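Local atomic coordinates of magnesium transporter (Enterococcus faecalis, PDB entry 2OUX), a protein that probably carries magnesium ions across the cell membrane as a homodimer, this chain being its cytosolic part with the N domain and paired CBS domains. Residues 16-19 with 25-28; 41-46 with 65-70; 53-58 with 82-87. All blocks are in the same frame, centred on the assembly; numbering follows the deposited sequence.

Contact 1 of 3, residues 16-19 with 25-28; sequences LETL and NEFR
Phe27 and Thr18 cover the most surface here, and their CA atoms, the nearest pair across the contact, are 5.4 Å apart. The Thr18 hydroxyl is the leading group. Its OG1 lies 3.3 Å from Phe27 CA and 3.4 Å from Phe27 CB, and it sits at the edge of the aromatic ring, in the ring plane, 3.6 Å from Phe27 CD1. These are van der Waals contacts, since the Phe27 atoms touched are all carbons. The hydrogen bond of OG1 goes to the carbonyl oxygen of Leu15, one turn back in its own helix. With chi1 at 76°, OG1 stands between the backbone N and the carbonyl carbon of Thr18, where it keeps its bond to Leu15 O and still lies against Phe27. Helices 8-20 and 24-31 are consecutive and joined by only three residues, so the contact closes a tight helical hairpin at the start of this all-helical region. Phe27 has CG anti to its backbone N (chi1 173°), which carries the ring alongside Leu19; the two side chains point the same way, and Leu19 CD1 rests over one ring face, 4.0 Å from Phe27 CE1. Beyond the pair, Phe42 and Phe31 also meet the Phe27 ring, and Leu19 reaches on to His53 and Tyr57 of helix 48-57. Thr18 CB and Glu26 CB approach to 4.3 Å, a looser apolar approach at the partly exposed Glu26.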
loop_
_atom_site.group_PDB
_atom_site.type_symbol
_atom_site.label_atom_id
_atom_site.label_comp_id
_atom_site.label_asym_id
_atom_site.label_seq_id
_atom_site.Cartn_x
_atom_site.Cartn_y
_atom_site.Cartn_z
ATOM N N LEU A 16 -11.850 -12.883 -26.693
ATOM C CA LEU A 16 -12.607 -12.313 -27.815
ATOM C C LEU A 16 -13.480 -13.365 -28.494
ATOM O O LEU A 16 -14.584 -13.075 -28.948
ATOM C CB LEU A 16 -11.660 -11.705 -28.859
ATOM C CG LEU A 16 -11.617 -10.171 -28.952
ATOM C CD1 LEU A 16 -10.538 -9.728 -29.940
ATOM C CD2 LEU A 16 -12.974 -9.646 -29.377
ATOM N N GLU A 17 -12.971 -14.589 -28.566
ATOM C CA GLU A 17 -13.715 -15.665 -29.195
ATOM C C GLU A 17 -14.917 -16.104 -28.368
ATOM O O GLU A 17 -16.002 -16.295 -28.915
ATOM C CB GLU A 17 -12.789 -16.851 -29.476
ATOM C CG GLU A 17 -11.968 -16.677 -30.749
ATOM C CD GLU A 17 -12.841 -16.600 -32.003
ATOM O OE1 GLU A 17 -13.529 -17.597 -32.316
ATOM O OE2 GLU A 17 -12.843 -15.544 -32.675
ATOM N N THR A 18 -14.741 -16.258 -27.060
ATOM C CA THR A 18 -15.861 -16.671 -26.225
ATOM C C THR A 18 -16.910 -15.574 -26.307
ATOM O O THR A 18 -18.108 -15.832 -26.201
ATOM C CB THR A 18 -15.463 -16.846 -24.744
ATOM O OG1 THR A 18 -15.320 -15.561 -24.132
ATOM C CG2 THR A 18 -14.152 -17.611 -24.628
ATOM N N LEU A 19 -16.444 -14.346 -26.505
ATOM C CA LEU A 19 -17.327 -13.197 -26.604
ATOM C C LEU A 19 -18.167 -13.287 -27.869
ATOM O O LEU A 19 -19.396 -13.201 -27.817
ATOM C CB LEU A 19 -16.505 -11.907 -26.609
ATOM C CG LEU A 19 -17.272 -10.587 -26.567
ATOM C CD1 LEU A 19 -18.274 -10.605 -25.416
ATOM C CD2 LEU A 19 -16.287 -9.434 -26.407
ATOM N N ASN A 25 -20.884 -17.907 -19.934
ATOM C CA ASN A 25 -20.163 -18.477 -18.799
ATOM C C ASN A 25 -18.654 -18.638 -19.009
ATOM O O ASN A 25 -17.866 -18.391 -18.088
ATOM C CB ASN A 25 -20.809 -19.808 -18.411
ATOM C CG ASN A 25 -22.302 -19.662 -18.111
ATOM O OD1 ASN A 25 -22.698 -19.069 -17.101
ATOM N ND2 ASN A 25 -23.139 -20.189 -19.005
ATOM N N GLU A 26 -18.247 -19.049 -20.209
ATOM C CA GLU A 26 -16.824 -19.207 -20.501
ATOM C C GLU A 26 -16.185 -17.819 -20.435
ATOM O O GLU A 26 -15.097 -17.642 -19.889
ATOM C CB GLU A 26 -16.621 -19.789 -21.898
ATOM C CG GLU A 26 -15.759 -21.050 -21.953
ATOM C CD GLU A 26 -14.345 -20.860 -21.410
ATOM O OE1 GLU A 26 -13.386 -21.251 -22.114
ATOM O OE2 GLU A 26 -14.184 -20.344 -20.278
ATOM N N PHE A 27 -16.886 -16.841 -21.003
ATOM C CA PHE A 27 -16.433 -15.461 -21.019
ATOM C C PHE A 27 -16.218 -14.959 -19.598
ATOM O O PHE A 27 -15.130 -14.514 -19.245
ATOM C CB PHE A 27 -17.468 -14.573 -21.701
ATOM C CG PHE A 27 -17.152 -13.117 -21.606
ATOM C CD1 PHE A 27 -16.189 -12.548 -22.436
ATOM C CD2 PHE A 27 -17.768 -12.323 -20.648
ATOM C CE1 PHE A 27 -15.846 -11.213 -22.309
ATOM C CE2 PHE A 27 -17.429 -10.983 -20.515
ATOM C CZ PHE A 27 -16.468 -10.428 -21.346
ATOM N N ARG A 28 -17.272 -15.031 -18.791
ATOM C CA ARG A 28 -17.221 -14.587 -17.410
ATOM C C ARG A 28 -16.051 -15.171 -16.642
ATOM O O ARG A 28 -15.323 -14.434 -15.973
ATOM C CB ARG A 28 -18.519 -14.941 -16.689
ATOM C CG ARG A 28 -19.719 -14.163 -17.168
ATOM C CD ARG A 28 -20.914 -14.454 -16.296
ATOM N NE ARG A 28 -21.465 -13.227 -15.743
ATOM C CZ ARG A 28 -21.202 -12.753 -14.528
ATOM N NH1 ARG A 28 -20.393 -13.395 -13.701
ATOM N NH2 ARG A 28 -21.762 -11.620 -14.147
#

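Contact 2 of 3, residues 41-46 with 65-70; sequences QFYQSL and DMFDVI
Tyr43 receives two side chains from helix 60-67, the selenomethionine Met66 and the ring of Phe67, each with its own orientation. Met66 crosses the tyrosine at about a right angle. Its terminal CE lies over one face, 3.8 Å from the centroid of the Tyr43 ring and 16° off the normal, which meets the geometry of a CH-pi contact, although the methyl is displaced toward the rim. The selenium comes in obliquely nearer the root of the side chain, with Met66 SE 3.5 Å from Tyr43 CB. A bend at the last torsion (chi3 67°) turns the methyl back over the ring after an otherwise extended chain. Phe67 approaches the other end of the tyrosine. The ring centroids of Phe67 and Tyr43 are 5.7 Å apart and the planes 71° apart, an offset edge-to-face pair in which Phe67 contributes the edge; Tyr43 OH lies near the phenylalanine plane, 3.6 Å from Phe67 CZ. That hydroxyl is hydrogen-bonded to Tyr55 OH, not to either of these residues. Ile70 closes a type I beta turn begun at Phe67, secured by Ile70 N to Phe67 O (2.9 Å), and this turn leads toward Glu72, a magnesium-binding residue. Selenium and methyl beside one aromatic ring, with a second ring edge-on, amount to a Met-aromatic contact joined by an edge-to-face aromatic pair, inside the MgtE N domain.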
loop_
_atom_site.group_PDB
_atom_site.type_symbol
_atom_site.label_atom_id
_atom_site.label_comp_id
_atom_site.label_asym_id
_atom_site.label_seq_id
_atom_site.Cartn_x
_atom_site.Cartn_y
_atom_site.Cartn_z
ATOM N N GLN A 41 -7.900 -3.011 -20.280
ATOM C CA GLN A 41 -7.210 -3.037 -21.561
ATOM C C GLN A 41 -7.999 -3.855 -22.577
ATOM O O GLN A 41 -8.181 -3.432 -23.719
ATOM C CB GLN A 41 -5.805 -3.615 -21.386
ATOM C CG GLN A 41 -4.924 -2.755 -20.496
ATOM C CD GLN A 41 -4.824 -1.326 -21.002
ATOM O OE1 GLN A 41 -4.166 -1.061 -22.008
ATOM N NE2 GLN A 41 -5.488 -0.402 -20.314
ATOM N N PHE A 42 -8.461 -5.029 -22.158
ATOM C CA PHE A 42 -9.250 -5.883 -23.033
ATOM C C PHE A 42 -10.441 -5.075 -23.531
ATOM O O PHE A 42 -10.647 -4.945 -24.734
ATOM C CB PHE A 42 -9.757 -7.116 -22.276
ATOM C CG PHE A 42 -10.682 -7.981 -23.086
ATOM C CD1 PHE A 42 -10.189 -8.774 -24.121
ATOM C CD2 PHE A 42 -12.047 -7.982 -22.833
ATOM C CE1 PHE A 42 -11.046 -9.553 -24.896
ATOM C CE2 PHE A 42 -12.908 -8.754 -23.599
ATOM C CZ PHE A 42 -12.406 -9.545 -24.636
ATOM N N TYR A 43 -11.203 -4.516 -22.597
ATOM C CA TYR A 43 -12.382 -3.715 -22.921
ATOM C C TYR A 43 -12.116 -2.519 -23.830
ATOM O O TYR A 43 -12.926 -2.208 -24.701
ATOM C CB TYR A 43 -13.047 -3.233 -21.632
ATOM C CG TYR A 43 -14.131 -2.186 -21.810
ATOM C CD1 TYR A 43 -13.821 -0.825 -21.848
ATOM C CD2 TYR A 43 -15.474 -2.553 -21.884
ATOM C CE1 TYR A 43 -14.827 0.145 -21.948
ATOM C CE2 TYR A 43 -16.487 -1.593 -21.984
ATOM C CZ TYR A 43 -16.160 -0.248 -22.012
ATOM O OH TYR A 43 -17.169 0.693 -22.077
ATOM N N GLN A 44 -10.989 -1.848 -23.630
ATOM C CA GLN A 44 -10.657 -0.686 -24.446
ATOM C C GLN A 44 -10.148 -1.066 -25.835
ATOM O O GLN A 44 -9.797 -0.199 -26.629
ATOM C CB GLN A 44 -9.622 0.182 -23.720
ATOM C CG GLN A 44 -10.191 0.912 -22.513
ATOM C CD GLN A 44 -9.136 1.662 -21.717
ATOM O OE1 GLN A 44 -8.524 2.616 -22.206
ATOM N NE2 GLN A 44 -8.915 1.230 -20.482
ATOM N N SER A 45 -10.105 -2.363 -26.124
ATOM C CA SER A 45 -9.647 -2.825 -27.428
ATOM C C SER A 45 -10.858 -3.193 -28.282
ATOM O O SER A 45 -10.806 -3.148 -29.509
ATOM C CB SER A 45 -8.748 -4.054 -27.281
ATOM O OG SER A 45 -9.506 -5.201 -26.931
ATOM N N LEU A 46 -11.952 -3.546 -27.614
ATOM C CA LEU A 46 -13.177 -3.953 -28.289
ATOM C C LEU A 46 -13.839 -2.864 -29.123
ATOM O O LEU A 46 -13.786 -1.679 -28.777
ATOM C CB LEU A 46 -14.199 -4.458 -27.264
ATOM C CG LEU A 46 -13.718 -5.455 -26.209
ATOM C CD1 LEU A 46 -14.908 -5.961 -25.412
ATOM C CD2 LEU A 46 -12.992 -6.605 -26.885
ATOM N N ASP A 65 -16.103 -2.336 -11.122
ATOM C CA ASP A 65 -14.785 -2.717 -10.624
ATOM C C ASP A 65 -13.732 -2.384 -11.674
ATOM O O ASP A 65 -12.599 -2.018 -11.353
ATOM C CB ASP A 65 -14.718 -4.221 -10.338
ATOM C CG ASP A 65 -15.574 -4.630 -9.173
ATOM O OD1 ASP A 65 -15.594 -3.897 -8.167
ATOM O OD2 ASP A 65 -16.215 -5.699 -9.259
HETATM N N MSE A 66 -14.115 -2.537 -12.933
HETATM C CA MSE A 66 -13.194 -2.267 -14.014
HETATM C C MSE A 66 -13.071 -0.770 -14.275
HETATM O O MSE A 66 -11.957 -0.256 -14.399
HETATM C CB MSE A 66 -13.640 -2.982 -15.292
HETATM C CG MSE A 66 -12.775 -2.637 -16.496
HETATM SE SE MSE A 66 -13.523 -3.218 -18.173
HETATM C CE MSE A 66 -15.052 -2.047 -18.219
ATOM N N PHE A 67 -14.200 -0.068 -14.359
ATOM C CA PHE A 67 -14.149 1.366 -14.613
ATOM C C PHE A 67 -13.333 2.115 -13.572
ATOM O O PHE A 67 -12.620 3.056 -13.914
ATOM C CB PHE A 67 -15.554 1.957 -14.727
ATOM C CG PHE A 67 -16.027 2.078 -16.145
ATOM C CD1 PHE A 67 -16.462 0.957 -16.844
ATOM C CD2 PHE A 67 -15.958 3.295 -16.813
ATOM C CE1 PHE A 67 -16.816 1.046 -18.189
ATOM C CE2 PHE A 67 -16.308 3.391 -18.154
ATOM C CZ PHE A 67 -16.738 2.263 -18.844
ATOM N N ASP A 68 -13.414 1.687 -12.314
ATOM C CA ASP A 68 -12.636 2.317 -11.254
ATOM C C ASP A 68 -11.214 2.604 -11.727
ATOM O O ASP A 68 -10.609 3.579 -11.312
ATOM C CB ASP A 68 -12.525 1.411 -10.015
ATOM C CG ASP A 68 -13.778 1.394 -9.182
ATOM O OD1 ASP A 68 -14.383 2.467 -8.999
ATOM O OD2 ASP A 68 -14.141 0.302 -8.693
ATOM N N VAL A 69 -10.664 1.760 -12.590
ATOM C CA VAL A 69 -9.292 1.996 -13.009
ATOM C C VAL A 69 -9.061 2.522 -14.414
ATOM O O VAL A 69 -7.931 2.855 -14.769
ATOM C CB VAL A 69 -8.435 0.743 -12.800
ATOM C CG1 VAL A 69 -8.439 0.376 -11.322
ATOM C CG2 VAL A 69 -8.965 -0.411 -13.650
ATOM N N ILE A 70 -10.114 2.589 -15.221
ATOM C CA ILE A 70 -9.979 3.125 -16.568
ATOM C C ILE A 70 -9.751 4.635 -16.378
ATOM O O ILE A 70 -10.440 5.279 -15.581
ATOM C CB ILE A 70 -11.283 2.904 -17.414
ATOM C CG1 ILE A 70 -11.567 1.407 -17.580
ATOM C CG2 ILE A 70 -11.143 3.588 -18.765
ATOM C CD1 ILE A 70 -10.374 0.627 -18.122
#

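Contact 3 of 3, residues 53-58 with 82-87; sequences HLYNYL and AEMRPS
The Tyr55 ring has Met84, a selenomethionine, over one face and the Glu83 carboxylate at its edge. Met84 CG stands above the middle of the ring, 3.9 Å from the Tyr55 centroid and only 11° off the normal, so the CH-pi contact is nearly vertical. The selenium lies farther out above the face, with Met84 SE 4.8 Å from the Tyr55 centroid, a long Met-aromatic contact. At the edge, Glu83 OE2 lies in the ring plane and accepts the hydrogen bond from Tyr55 OH at 2.7 Å. The phenol meets this oxygen on its anti side and 27° out of the carboxylate plane, while ring and carboxylate planes are turned 68° against each other. Glu83 gets there with CG between its backbone N and carbonyl carbon, and a chain that then runs extended. Within the MgtE N domain the contact joins helix 48-57 to the two-residue break between helices 79-83 and 86-93, where Arg85 is the N-cap of the second. Glu83 OE1 makes a salt bridge with Arg51, so the carboxylate is held through both oxygens, and the positive charge would probably favour its ionised form. With Tyr43 OH as well, the buried phenol has two polar partners. Leu63 of helix 60-67 packs against Tyr55 and Met84 alike, and Tyr88 adds to the tyrosine's surroundings from helix 86-93.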
loop_
_atom_site.group_PDB
_atom_site.type_symbol
_atom_site.label_atom_id
_atom_site.label_comp_id
_atom_site.label_asym_id
_atom_site.label_seq_id
_atom_site.Cartn_x
_atom_site.Cartn_y
_atom_site.Cartn_z
ATOM N N HIS A 53 -22.043 -6.593 -26.130
ATOM C CA HIS A 53 -22.183 -7.960 -25.631
ATOM C C HIS A 53 -21.668 -7.992 -24.212
ATOM O O HIS A 53 -22.283 -8.581 -23.322
ATOM C CB HIS A 53 -21.345 -8.942 -26.454
ATOM C CG HIS A 53 -21.864 -9.176 -27.829
ATOM N ND1 HIS A 53 -23.103 -9.717 -28.082
ATOM C CD2 HIS A 53 -21.300 -8.954 -29.050
ATOM C CE1 HIS A 53 -23.286 -9.821 -29.387
ATOM N NE2 HIS A 53 -22.200 -9.362 -29.990
ATOM N N LEU A 54 -20.522 -7.348 -24.018
ATOM C CA LEU A 54 -19.882 -7.312 -22.718
ATOM C C LEU A 54 -20.797 -6.752 -21.639
ATOM O O LEU A 54 -20.788 -7.240 -20.509
ATOM C CB LEU A 54 -18.579 -6.523 -22.807
ATOM C CG LEU A 54 -17.709 -6.508 -21.557
ATOM C CD1 LEU A 54 -16.292 -6.191 -21.938
ATOM C CD2 LEU A 54 -18.254 -5.490 -20.579
ATOM N N TYR A 55 -21.596 -5.746 -21.987
ATOM C CA TYR A 55 -22.531 -5.149 -21.036
ATOM C C TYR A 55 -23.606 -6.162 -20.654
ATOM O O TYR A 55 -24.186 -6.088 -19.571
ATOM C CB TYR A 55 -23.196 -3.905 -21.644
ATOM C CG TYR A 55 -22.227 -2.801 -22.023
ATOM C CD1 TYR A 55 -22.418 -2.042 -23.181
ATOM C CD2 TYR A 55 -21.112 -2.517 -21.228
ATOM C CE1 TYR A 55 -21.522 -1.033 -23.539
ATOM C CE2 TYR A 55 -20.210 -1.507 -21.578
ATOM C CZ TYR A 55 -20.418 -0.773 -22.730
ATOM O OH TYR A 55 -19.514 0.207 -23.077
ATOM N N ASN A 56 -23.868 -7.114 -21.546
ATOM C CA ASN A 56 -24.880 -8.132 -21.286
ATOM C C ASN A 56 -24.390 -9.270 -20.383
ATOM O O ASN A 56 -25.196 -9.972 -19.775
ATOM C CB ASN A 56 -25.393 -8.727 -22.607
ATOM C CG ASN A 56 -26.011 -7.680 -23.525
ATOM O OD1 ASN A 56 -26.755 -6.804 -23.079
ATOM N ND2 ASN A 56 -25.717 -7.782 -24.819
ATOM N N TYR A 57 -23.078 -9.457 -20.285
ATOM C CA TYR A 57 -22.542 -10.537 -19.462
ATOM C C TYR A 57 -21.993 -10.097 -18.113
ATOM O O TYR A 57 -21.621 -10.932 -17.288
ATOM C CB TYR A 57 -21.450 -11.289 -20.222
ATOM C CG TYR A 57 -21.900 -11.880 -21.538
ATOM C CD1 TYR A 57 -23.104 -12.573 -21.639
ATOM C CD2 TYR A 57 -21.119 -11.750 -22.682
ATOM C CE1 TYR A 57 -23.515 -13.131 -22.845
ATOM C CE2 TYR A 57 -21.518 -12.303 -23.893
ATOM C CZ TYR A 57 -22.719 -12.989 -23.966
ATOM O OH TYR A 57 -23.113 -13.543 -25.157
ATOM N N LEU A 58 -21.938 -8.790 -17.884
ATOM C CA LEU A 58 -21.417 -8.275 -16.626
ATOM C C LEU A 58 -22.427 -7.392 -15.921
ATOM O O LEU A 58 -23.118 -6.598 -16.551
ATOM C CB LEU A 58 -20.130 -7.489 -16.876
ATOM C CG LEU A 58 -18.993 -8.339 -17.446
ATOM C CD1 LEU A 58 -17.860 -7.456 -17.918
ATOM C CD2 LEU A 58 -18.525 -9.314 -16.386
ATOM N N ALA A 82 -22.728 6.679 -22.899
ATOM C CA ALA A 82 -23.860 6.947 -23.778
ATOM C C ALA A 82 -24.420 5.664 -24.386
ATOM O O ALA A 82 -25.631 5.443 -24.361
ATOM C CB ALA A 82 -23.447 7.903 -24.879
ATOM N N GLU A 83 -23.538 4.820 -24.920
ATOM C CA GLU A 83 -23.960 3.566 -25.535
ATOM C C GLU A 83 -24.638 2.632 -24.534
ATOM O O GLU A 83 -25.327 1.690 -24.919
ATOM C CB GLU A 83 -22.766 2.863 -26.196
ATOM C CG GLU A 83 -21.628 2.499 -25.259
ATOM C CD GLU A 83 -20.384 2.028 -26.001
ATOM O OE1 GLU A 83 -19.995 2.682 -26.991
ATOM O OE2 GLU A 83 -19.783 1.013 -25.591
HETATM N N MSE A 84 -24.454 2.897 -23.248
HETATM C CA MSE A 84 -25.071 2.069 -22.215
HETATM C C MSE A 84 -26.490 2.542 -21.956
HETATM O O MSE A 84 -26.802 3.713 -22.159
HETATM C CB MSE A 84 -24.291 2.169 -20.902
HETATM C CG MSE A 84 -23.058 1.293 -20.793
HETATM SE SE MSE A 84 -21.932 1.862 -19.314
HETATM C CE MSE A 84 -23.008 1.350 -17.842
ATOM N N ARG A 85 -27.351 1.633 -21.512
ATOM C CA ARG A 85 -28.714 2.013 -21.194
ATOM C C ARG A 85 -28.589 2.875 -19.950
ATOM O O ARG A 85 -28.033 2.439 -18.939
ATOM C CB ARG A 85 -29.576 0.791 -20.879
ATOM C CG ARG A 85 -29.942 -0.059 -22.076
ATOM C CD ARG A 85 -30.607 -1.338 -21.602
ATOM N NE ARG A 85 -29.766 -2.021 -20.619
ATOM C CZ ARG A 85 -30.125 -3.105 -19.939
ATOM N NH1 ARG A 85 -31.321 -3.648 -20.128
ATOM N NH2 ARG A 85 -29.284 -3.646 -19.066
ATOM N N PRO A 86 -29.093 4.113 -20.013
ATOM C CA PRO A 86 -29.042 5.056 -18.896
ATOM C C PRO A 86 -29.179 4.403 -17.526
ATOM O O PRO A 86 -28.403 4.696 -16.620
ATOM C CB PRO A 86 -30.187 6.009 -19.211
ATOM C CG PRO A 86 -30.094 6.120 -20.705
ATOM C CD PRO A 86 -29.869 4.674 -21.137
ATOM N N SER A 87 -30.155 3.518 -17.369
ATOM C CA SER A 87 -30.355 2.856 -16.088
ATOM C C SER A 87 -29.146 2.001 -15.709
ATOM O O SER A 87 -28.726 1.981 -14.553
ATOM C CB SER A 87 -31.605 1.981 -16.131
ATOM O OG SER A 87 -31.494 1.003 -17.149
#

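Contact 1 joins neighbouring helices of one helical unit; contacts 2 and 3 each skip one. Contacts 2 and 3 alternate along the chain, have centres about 13 Å apart and meet directly: Tyr43 OH and Tyr55 OH are 2.6 Å apart, a probable hydrogen bond, which with the Tyr55–Glu83 bond forms a chain Tyr43–Tyr55–Glu83. Contact 1 lies about 16 Å, centre to centre, from each of the others. It touches contact 2 through Leu19 CD2 and Leu46 CD1 (3.9 Å) and contact 3 through Leu19 CD1 and His53 CB (3.6 Å). Contact 2 comes nearest the metals, the Ile70 side chain being about 8 Å from a bound magnesium ion; contacts 1 and 3 lie away from the metal sites.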